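PDB 3AQ9: group 1 truncated hemoglobin, which binds one heme group and probably binds oxygen reversibly, a small monomeric globin also linked to nitric oxide detoxification. Local coordinates for residues E32-F37 against F83-E88. The protein carries 1 engineered substitution. Numbering follows the deposited sequence.
Sequences ERVKHF and FDAIIE. With HEM (protoporphyrin IX containing Fe), chain C.
A salt bridge laid over a small apolar seam joins R33 and V34, in the loop between helices 13-28 and 43-57, to A85, I86 and E88 on helix 80-96, beside the heme. R33 grips E88 end-on, its NH1 2.9 Å and its NH2 3.0 Å from the same OE1 of E88. That oxygen sits in the guanidinium plane; the two planes are 45° apart, and both nitrogens meet OE1 from one face of the carboxylate. Long, charged side chains suit this pair, E88 being exposed and R33 partly so, whereas V34, A85 and I86 are buried. A bend at chi3 (-74°) brings the guanidinium flat across the helix, its centre over CB of A85, which lies 3.3 Å from NE of R33; a methyl is small enough to allow this closeness. The stronger polar partner of R33 is D31, in a salt bridge with NH2. An alanine in place of R33 would probably leave E88 and D31 without this cationic mate and uncover the methyl of A85. Helix 80-96 belongs to the 2/2 globin fold, and its F83 and I86 line the heme pocket. Beneath the charges, CG1 of V34 meets CB of A85 at 3.9 Å, while its other branch, CG2, touches CD1 of I86 more loosely at 4.4 Å. I86 faces both ways, its CG1 lying 3.3 Å from CAB of the heme; F37 and F83 reach porphyrin methyls CMB and CMC, respectively.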
loop_
_atom_site.group_PDB
_atom_site.type_symbol
_atom_site.label_atom_id
_atom_site.label_comp_id
_atom_site.label_asym_id
_atom_site.label_seq_id
_atom_site.Cartn_x
_atom_site.Cartn_y
_atom_site.Cartn_z
ATOM N N GLU A 32 -2.610 12.342 -10.164
ATOM C CA GLU A 32 -1.873 13.614 -10.112
ATOM C C GLU A 32 -1.560 13.970 -8.686
ATOM O O GLU A 32 -0.632 14.773 -8.417
ATOM C CB GLU A 32 -2.780 14.800 -10.657
ATOM C CG GLU A 32 -3.086 14.597 -12.194
ATOM C CD GLU A 32 -1.860 14.535 -13.081
ATOM O OE1 GLU A 32 -0.862 15.146 -12.822
ATOM O OE2 GLU A 32 -1.893 13.705 -14.038
ATOM N N ARG A 33 -2.328 13.428 -7.727
ATOM C CA ARG A 33 -2.015 13.825 -6.343
ATOM C C ARG A 33 -0.703 13.250 -5.838
ATOM O O ARG A 33 -0.113 13.794 -4.910
ATOM C CB ARG A 33 -3.091 13.353 -5.342
ATOM C CG ARG A 33 -4.399 13.979 -5.647
ATOM C CD ARG A 33 -5.531 13.289 -4.804
ATOM N NE ARG A 33 -5.811 11.932 -5.400
ATOM C CZ ARG A 33 -6.801 11.158 -4.925
ATOM N NH1 ARG A 33 -7.560 11.595 -3.915
ATOM N NH2 ARG A 33 -7.011 9.940 -5.498
ATOM N N VAL A 34 -0.252 12.140 -6.398
ATOM C CA VAL A 34 0.853 11.461 -5.762
ATOM C C VAL A 34 1.920 10.880 -6.750
ATOM O O VAL A 34 2.979 10.435 -6.305
ATOM C CB VAL A 34 0.374 10.216 -4.877
ATOM C CG1 VAL A 34 -0.244 10.746 -3.537
ATOM C CG2 VAL A 34 -0.602 9.307 -5.672
ATOM N N LYS A 35 1.664 10.874 -8.039
ATOM C CA LYS A 35 2.555 10.104 -8.898
ATOM C C LYS A 35 3.967 10.656 -8.846
ATOM O O LYS A 35 4.965 9.950 -8.994
ATOM C CB LYS A 35 2.046 10.134 -10.352
ATOM C CG LYS A 35 2.044 11.568 -11.033
ATOM C CD LYS A 35 1.436 11.509 -12.366
ATOM C CE LYS A 35 1.933 12.855 -13.094
ATOM N NZ LYS A 35 1.068 13.059 -14.177
ATOM N N HIS A 36 4.071 11.981 -8.680
ATOM C CA HIS A 36 5.430 12.577 -8.792
ATOM C C HIS A 36 6.382 12.187 -7.648
ATOM O O HIS A 36 7.569 12.369 -7.802
ATOM C CB HIS A 36 5.290 14.108 -8.750
ATOM C CG HIS A 36 4.308 14.573 -7.714
ATOM N ND1 HIS A 36 2.935 14.558 -7.914
ATOM C CD2 HIS A 36 4.512 15.087 -6.455
ATOM C CE1 HIS A 36 2.357 15.152 -6.873
ATOM N NE2 HIS A 36 3.276 15.433 -5.949
ATOM N N PHE A 37 5.867 11.738 -6.476
ATOM C CA PHE A 37 6.729 11.356 -5.380
ATOM C C PHE A 37 7.659 10.200 -5.765
ATOM O O PHE A 37 8.728 10.045 -5.178
ATOM C CB PHE A 37 5.928 10.960 -4.130
ATOM C CG PHE A 37 5.323 12.159 -3.474
ATOM C CD1 PHE A 37 3.996 12.471 -3.716
ATOM C CD2 PHE A 37 6.090 12.953 -2.628
ATOM C CE1 PHE A 37 3.389 13.635 -3.163
ATOM C CE2 PHE A 37 5.509 14.093 -2.051
ATOM C CZ PHE A 37 4.168 14.433 -2.362
ATOM N N PHE A 83 -2.137 10.715 1.680
ATOM C CA PHE A 83 -2.455 9.396 2.231
ATOM C C PHE A 83 -3.838 8.997 1.783
ATOM O O PHE A 83 -4.051 7.826 1.462
ATOM C CB PHE A 83 -2.415 9.486 3.789
ATOM C CG PHE A 83 -2.476 8.103 4.468
ATOM C CD1 PHE A 83 -1.305 7.497 4.845
ATOM C CD2 PHE A 83 -3.730 7.541 4.779
ATOM C CE1 PHE A 83 -1.281 6.275 5.499
ATOM C CE2 PHE A 83 -3.782 6.285 5.444
ATOM C CZ PHE A 83 -2.531 5.650 5.784
ATOM N N ASP A 84 -4.808 9.917 1.752
ATOM C CA ASP A 84 -6.113 9.538 1.185
ATOM C C ASP A 84 -6.060 9.001 -0.248
ATOM O O ASP A 84 -6.713 8.044 -0.622
ATOM C CB ASP A 84 -7.048 10.762 1.116
ATOM C CG ASP A 84 -7.577 11.176 2.517
ATOM O OD1 ASP A 84 -8.215 12.230 2.586
ATOM O OD2 ASP A 84 -7.375 10.424 3.515
ATOM N N ALA A 85 -5.170 9.577 -1.055
ATOM C CA ALA A 85 -5.051 9.104 -2.435
ATOM C C ALA A 85 -4.496 7.675 -2.450
ATOM O O ALA A 85 -4.926 6.856 -3.264
ATOM C CB ALA A 85 -4.061 10.072 -3.242
ATOM N N ILE A 86 -3.504 7.429 -1.608
ATOM C CA ILE A 86 -2.975 6.031 -1.555
ATOM C C ILE A 86 -4.103 5.078 -1.154
ATOM O O ILE A 86 -4.252 4.015 -1.771
ATOM C CB ILE A 86 -1.772 5.912 -0.559
ATOM C CG1 ILE A 86 -0.598 6.737 -1.103
ATOM C CG2 ILE A 86 -1.482 4.374 -0.192
ATOM C CD1 ILE A 86 -0.098 6.344 -2.448
ATOM N N ILE A 87 -4.831 5.364 -0.085
ATOM C CA ILE A 87 -5.920 4.424 0.320
ATOM C C ILE A 87 -6.967 4.280 -0.761
ATOM O O ILE A 87 -7.392 3.118 -1.076
ATOM C CB ILE A 87 -6.652 4.956 1.579
ATOM C CG1 ILE A 87 -5.661 4.982 2.732
ATOM C CG2 ILE A 87 -7.936 4.136 1.886
ATOM C CD1 ILE A 87 -5.235 3.536 3.320
ATOM N N GLU A 88 -7.349 5.405 -1.410
ATOM C CA GLU A 88 -8.339 5.269 -2.489
ATOM C C GLU A 88 -7.840 4.351 -3.637
ATOM O O GLU A 88 -8.622 3.555 -4.198
ATOM C CB GLU A 88 -8.681 6.590 -3.167
ATOM C CG GLU A 88 -9.446 7.462 -2.091
ATOM C CD GLU A 88 -9.603 8.905 -2.553
ATOM O OE1 GLU A 88 -9.282 9.255 -3.687
ATOM O OE2 GLU A 88 -10.080 9.690 -1.689
HETATM C CHA HEM C . 8.723 4.197 0.593
HETATM C CHB HEM C . 5.673 7.575 -1.252
HETATM C CHC HEM C . 2.189 6.027 1.698
HETATM C CHD HEM C . 4.776 1.905 2.313
HETATM C C1A HEM C . 8.192 5.239 -0.148
HETATM C C2A HEM C . 8.930 6.084 -1.100
HETATM C C3A HEM C . 8.087 6.956 -1.612
HETATM C C4A HEM C . 6.791 6.787 -0.995
HETATM C CMA HEM C . 8.291 8.054 -2.670
HETATM C CAA HEM C . 10.427 5.801 -1.523
HETATM C CBA HEM C . 11.605 6.796 -1.456
HETATM C CGA HEM C . 12.619 5.954 -2.447
HETATM O O1A HEM C . 13.218 4.926 -1.963
HETATM O O2A HEM C . 12.525 5.994 -3.734
HETATM C C1B HEM C . 4.471 7.456 -0.499
HETATM C C2B HEM C . 3.432 8.467 -0.601
HETATM C C3B HEM C . 2.509 8.087 0.297
HETATM C C4B HEM C . 2.977 6.839 0.841
HETATM C CMB HEM C . 3.400 9.724 -1.470
HETATM C CAB HEM C . 1.226 8.867 0.614
HETATM C CBB HEM C . 1.005 8.967 1.916
HETATM C C1C HEM C . 2.566 4.723 2.062
HETATM C C2C HEM C . 1.697 3.769 2.707
HETATM C C3C HEM C . 2.438 2.649 2.832
HETATM C C4C HEM C . 3.745 2.858 2.286
HETATM C CMC HEM C . 0.188 4.058 3.093
HETATM C CAC HEM C . 2.025 1.242 3.404
HETATM C CBC HEM C . 0.927 1.102 4.145
HETATM C C1D HEM C . 6.084 2.206 1.910
HETATM C C2D HEM C . 7.137 1.229 1.992
HETATM C C3D HEM C . 8.302 1.932 1.500
HETATM C C4D HEM C . 7.839 3.240 1.172
HETATM C CMD HEM C . 7.133 -0.220 2.501
HETATM C CAD HEM C . 9.686 1.360 1.351
HETATM C CBD HEM C . 10.523 1.460 2.554
HETATM C CGD HEM C . 11.849 0.711 2.289
HETATM O O1D HEM C . 12.549 0.382 3.243
HETATM O O2D HEM C . 12.323 0.715 1.074
HETATM N NA HEM C . 6.898 5.736 -0.131
HETATM N NB HEM C . 4.284 6.396 0.410
HETATM N NC HEM C . 3.790 4.169 1.828
HETATM N ND HEM C . 6.464 3.454 1.347
HETATM FE FE HEM C . 5.375 4.966 0.882
HETATM O O HOH W 1 4.686 3.872 -0.903
#